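Long-range contact in glutathione S-transferase (Natrialba magadii ATCC 43099, PDB 6GZF), which probably transfers glutathione to or from small molecules, as a Xi-class glutathione transferase related to the glutathionyl-hydroquinone reductases: residues 111-121 and 132-143. Sequence-based numbering, arbitrary orientation.
Sequences VHDVDYLRELY and VTVPVLWDTEED
Tyr121, on helix 117-124, reaches across to the loop at Val132 and Thr133. From CB, CG stands anti to the carbonyl carbon and beside the backbone N (chi1 -79°), which lays the ring alongside Val132. CD1 and then CE1 run along CG1 of that valine, with CE1 at 3.6 Å, while Val132 CA sits over one ring face in a CH-pi contact, offset toward the rim. Further out, CZ meets Val136 CG2 at 3.8 Å, the methyl approaching obliquely. At the tip, OH donates to Thr133 O (2.7 Å), a carbonyl lying at the ring edge. A phenylalanine here, lacking the hydroxyl, would probably leave Thr133 O without this donor and the loop less firmly held.

Val132 CG1 also lies against Leu117 CB, and Leu117 CD2 goes on to touch Val134 CG1 at 3.9 Å. This is the thioredoxin-like N-terminal domain of a glutathione transferase: the loop 132-135, with a cis peptide bond before Pro135, leads into strand 136-139 of the mixed sheet. Val132, Thr133 and Val134 are predicted to bind glutathione, and Val134 lies close to Cys64, the predicted nucleophile; the helix packs against this predicted glutathione-binding loop, and the side chain of Leu117 also lies near Trp97, another predicted glutathione-binding residue.

Farther along the strand, Leu120 CD2 sits over the six-membered ring of Trp138, 4.1 Å from its centroid and 16° off the normal. Val111 CG1 comes obliquely to the indole near NE1, and Tyr59 of the neighbouring strand touches Val111, Leu120 and Trp138 alike. Beyond the strand, His112 NE2 donates to the syn lone pair of Asp143 OD1 at 2.6 Å, with the oxygen near the imidazole plane and the carboxylate turned 67° against the ring.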
# COMPACT_ATOMS: atom_id res chain seq x y z
N VAL A 111 -31.07 -20.37 -8.78
CA VAL A 111 -32.46 -20.03 -9.05
C VAL A 111 -32.79 -20.04 -10.55
O VAL A 111 -33.63 -20.83 -10.99
CB VAL A 111 -32.83 -18.66 -8.46
CG1 VAL A 111 -34.27 -18.31 -8.79
CG2 VAL A 111 -32.62 -18.67 -6.96
N HIS A 112 -32.14 -19.18 -11.32
CA HIS A 112 -32.46 -19.05 -12.74
C HIS A 112 -31.29 -19.36 -13.66
O HIS A 112 -31.41 -19.21 -14.88
CB HIS A 112 -32.99 -17.64 -13.03
CG HIS A 112 -34.33 -17.36 -12.42
ND1 HIS A 112 -35.44 -18.14 -12.68
CD2 HIS A 112 -34.73 -16.40 -11.56
CE1 HIS A 112 -36.47 -17.66 -12.00
NE2 HIS A 112 -36.07 -16.60 -11.31
N ASP A 113 -30.17 -19.78 -13.08
CA ASP A 113 -28.97 -20.14 -13.84
C ASP A 113 -28.54 -19.00 -14.78
O ASP A 113 -28.35 -19.21 -15.98
CB ASP A 113 -29.21 -21.42 -14.64
CG ASP A 113 -27.93 -22.00 -15.22
OD1 ASP A 113 -26.84 -21.72 -14.66
OD2 ASP A 113 -28.00 -22.73 -16.23
N VAL A 114 -28.41 -17.81 -14.22
CA VAL A 114 -28.04 -16.64 -15.01
C VAL A 114 -26.52 -16.51 -15.14
O VAL A 114 -25.77 -16.98 -14.29
CB VAL A 114 -28.61 -15.34 -14.41
CG1 VAL A 114 -30.13 -15.40 -14.39
CG2 VAL A 114 -28.07 -15.12 -13.01
N ASP A 115 -26.08 -15.87 -16.22
CA ASP A 115 -24.66 -15.62 -16.43
C ASP A 115 -24.17 -14.52 -15.51
O ASP A 115 -23.08 -14.61 -14.94
CB ASP A 115 -24.40 -15.24 -17.89
CG ASP A 115 -24.76 -16.35 -18.86
OD1 ASP A 115 -24.47 -17.53 -18.55
OD2 ASP A 115 -25.33 -16.05 -19.92
N TYR A 116 -24.97 -13.47 -15.36
CA TYR A 116 -24.58 -12.31 -14.57
C TYR A 116 -25.64 -11.92 -13.55
O TYR A 116 -26.82 -12.24 -13.72
CB TYR A 116 -24.28 -11.13 -15.49
CG TYR A 116 -23.37 -11.50 -16.65
CD1 TYR A 116 -22.01 -11.66 -16.46
CD2 TYR A 116 -23.88 -11.68 -17.93
CE1 TYR A 116 -21.18 -12.00 -17.51
CE2 TYR A 116 -23.06 -12.02 -18.98
CZ TYR A 116 -21.70 -12.17 -18.77
OH TYR A 116 -20.88 -12.51 -19.81
N LEU A 117 -25.22 -11.24 -12.50
CA LEU A 117 -26.12 -10.84 -11.42
C LEU A 117 -27.11 -9.78 -11.88
O LEU A 117 -28.20 -9.65 -11.30
CB LEU A 117 -25.31 -10.32 -10.23
CG LEU A 117 -26.03 -10.27 -8.87
CD1 LEU A 117 -26.20 -11.68 -8.32
CD2 LEU A 117 -25.27 -9.39 -7.89
N ARG A 118 -26.75 -9.03 -12.91
CA ARG A 118 -27.60 -7.95 -13.41
C ARG A 118 -28.88 -8.50 -14.03
O ARG A 118 -29.90 -7.81 -14.07
CB ARG A 118 -26.84 -7.09 -14.42
CG ARG A 118 -26.15 -7.86 -15.53
CD ARG A 118 -25.23 -6.94 -16.32
NE ARG A 118 -24.60 -7.59 -17.46
CZ ARG A 118 -25.11 -7.59 -18.69
NH1 ARG A 118 -26.25 -6.98 -18.94
NH2 ARG A 118 -24.47 -8.21 -19.67
N GLU A 119 -28.83 -9.74 -14.50
CA GLU A 119 -30.01 -10.40 -15.05
C GLU A 119 -31.06 -10.62 -13.97
O GLU A 119 -32.26 -10.53 -14.22
CB GLU A 119 -29.63 -11.73 -15.70
CG GLU A 119 -28.70 -11.61 -16.89
CD GLU A 119 -28.27 -12.96 -17.43
OE1 GLU A 119 -29.14 -13.72 -17.88
OE2 GLU A 119 -27.05 -13.25 -17.40
N LEU A 120 -30.59 -10.92 -12.76
CA LEU A 120 -31.48 -11.18 -11.63
C LEU A 120 -32.23 -9.92 -11.20
O LEU A 120 -33.41 -9.97 -10.88
CB LEU A 120 -30.68 -11.75 -10.45
CG LEU A 120 -30.31 -13.23 -10.57
CD1 LEU A 120 -29.19 -13.58 -9.61
CD2 LEU A 120 -31.53 -14.10 -10.32
N TYR A 121 -31.52 -8.79 -11.20
CA TYR A 121 -32.13 -7.50 -10.89
C TYR A 121 -33.23 -7.17 -11.90
O TYR A 121 -34.34 -6.80 -11.52
CB TYR A 121 -31.08 -6.39 -10.89
CG TYR A 121 -30.25 -6.30 -9.63
CD1 TYR A 121 -29.24 -7.22 -9.37
CD2 TYR A 121 -30.46 -5.28 -8.71
CE1 TYR A 121 -28.48 -7.14 -8.22
CE2 TYR A 121 -29.70 -5.19 -7.56
CZ TYR A 121 -28.71 -6.11 -7.32
OH TYR A 121 -27.96 -6.02 -6.17
N VAL A 132 -25.59 -2.93 -9.41
CA VAL A 132 -25.68 -4.38 -9.24
C VAL A 132 -24.63 -4.83 -8.24
O VAL A 132 -23.46 -4.99 -8.58
CB VAL A 132 -25.48 -5.12 -10.58
CG1 VAL A 132 -25.63 -6.62 -10.38
CG2 VAL A 132 -26.49 -4.62 -11.60
N THR A 133 -25.05 -5.04 -6.99
CA THR A 133 -24.14 -5.36 -5.89
C THR A 133 -24.58 -6.58 -5.09
O THR A 133 -25.68 -7.10 -5.29
CB THR A 133 -24.01 -4.17 -4.92
OG1 THR A 133 -25.30 -3.88 -4.35
CG2 THR A 133 -23.48 -2.94 -5.62
N VAL A 134 -23.73 -6.99 -4.16
CA VAL A 134 -24.02 -8.06 -3.23
C VAL A 134 -24.00 -7.47 -1.82
O VAL A 134 -23.31 -6.48 -1.58
CB VAL A 134 -23.00 -9.22 -3.34
CG1 VAL A 134 -23.22 -10.00 -4.63
CG2 VAL A 134 -21.58 -8.69 -3.26
N PRO A 135 -24.75 -8.07 -0.88
CA PRO A 135 -25.58 -9.27 -0.99
C PRO A 135 -26.97 -9.01 -1.56
O PRO A 135 -27.42 -7.86 -1.62
CB PRO A 135 -25.67 -9.76 0.45
CG PRO A 135 -25.67 -8.50 1.24
CD PRO A 135 -24.77 -7.54 0.50
N VAL A 136 -27.65 -10.08 -1.96
CA VAL A 136 -29.02 -10.01 -2.43
C VAL A 136 -29.84 -11.16 -1.85
O VAL A 136 -29.56 -12.32 -2.13
CB VAL A 136 -29.11 -10.05 -3.97
CG1 VAL A 136 -30.56 -10.24 -4.42
CG2 VAL A 136 -28.52 -8.79 -4.59
N LEU A 137 -30.83 -10.83 -1.04
CA LEU A 137 -31.73 -11.85 -0.51
C LEU A 137 -32.88 -12.06 -1.49
O LEU A 137 -33.63 -11.13 -1.79
CB LEU A 137 -32.27 -11.45 0.87
CG LEU A 137 -33.17 -12.49 1.54
CD1 LEU A 137 -32.39 -13.77 1.82
CD2 LEU A 137 -33.78 -11.94 2.82
N TRP A 138 -33.02 -13.28 -1.98
CA TRP A 138 -33.98 -13.58 -3.03
C TRP A 138 -35.10 -14.49 -2.55
O TRP A 138 -34.86 -15.50 -1.88
CB TRP A 138 -33.27 -14.22 -4.23
CG TRP A 138 -34.14 -14.39 -5.43
CD1 TRP A 138 -35.01 -15.41 -5.68
CD2 TRP A 138 -34.22 -13.51 -6.56
NE1 TRP A 138 -35.63 -15.22 -6.89
CE2 TRP A 138 -35.17 -14.06 -7.45
CE3 TRP A 138 -33.59 -12.31 -6.91
CZ2 TRP A 138 -35.49 -13.46 -8.66
CZ3 TRP A 138 -33.91 -11.72 -8.11
CH2 TRP A 138 -34.86 -12.29 -8.98
N ASP A 139 -36.34 -14.14 -2.90
CA ASP A 139 -37.50 -14.97 -2.59
C ASP A 139 -37.86 -15.83 -3.80
O ASP A 139 -38.07 -15.32 -4.90
CB ASP A 139 -38.69 -14.10 -2.19
CG ASP A 139 -39.93 -14.93 -1.89
OD1 ASP A 139 -39.79 -16.04 -1.35
OD2 ASP A 139 -41.04 -14.46 -2.20
N THR A 140 -37.93 -17.14 -3.59
CA THR A 140 -38.21 -18.07 -4.68
C THR A 140 -39.71 -18.20 -4.95
O THR A 140 -40.11 -18.75 -5.98
CB THR A 140 -37.63 -19.46 -4.38
OG1 THR A 140 -38.02 -19.88 -3.07
CG2 THR A 140 -36.11 -19.44 -4.47
N GLU A 141 -40.53 -17.70 -4.04
CA GLU A 141 -41.98 -17.80 -4.20
C GLU A 141 -42.52 -16.65 -5.05
O GLU A 141 -43.24 -16.88 -6.02
CB GLU A 141 -42.67 -17.82 -2.83
CG GLU A 141 -44.15 -18.16 -2.90
CD GLU A 141 -44.44 -19.60 -2.52
OE1 GLU A 141 -43.92 -20.06 -1.48
OE2 GLU A 141 -45.18 -20.28 -3.27
N GLU A 142 -42.18 -15.42 -4.68
CA GLU A 142 -42.60 -14.25 -5.45
C GLU A 142 -41.64 -13.99 -6.60
O GLU A 142 -41.91 -13.15 -7.46
CB GLU A 142 -42.69 -13.01 -4.55
CG GLU A 142 -44.10 -12.68 -4.09
CD GLU A 142 -44.23 -11.25 -3.60
OE1 GLU A 142 -43.66 -10.35 -4.25
OE2 GLU A 142 -44.90 -11.04 -2.57
N ASP A 143 -40.52 -14.71 -6.61
CA ASP A 143 -39.51 -14.60 -7.66
C ASP A 143 -39.02 -13.17 -7.83
O ASP A 143 -39.15 -12.58 -8.90
CB ASP A 143 -40.06 -15.13 -8.99
CG ASP A 143 -38.97 -15.39 -10.01
OD1 ASP A 143 -37.87 -15.81 -9.61
OD2 ASP A 143 -39.22 -15.16 -11.21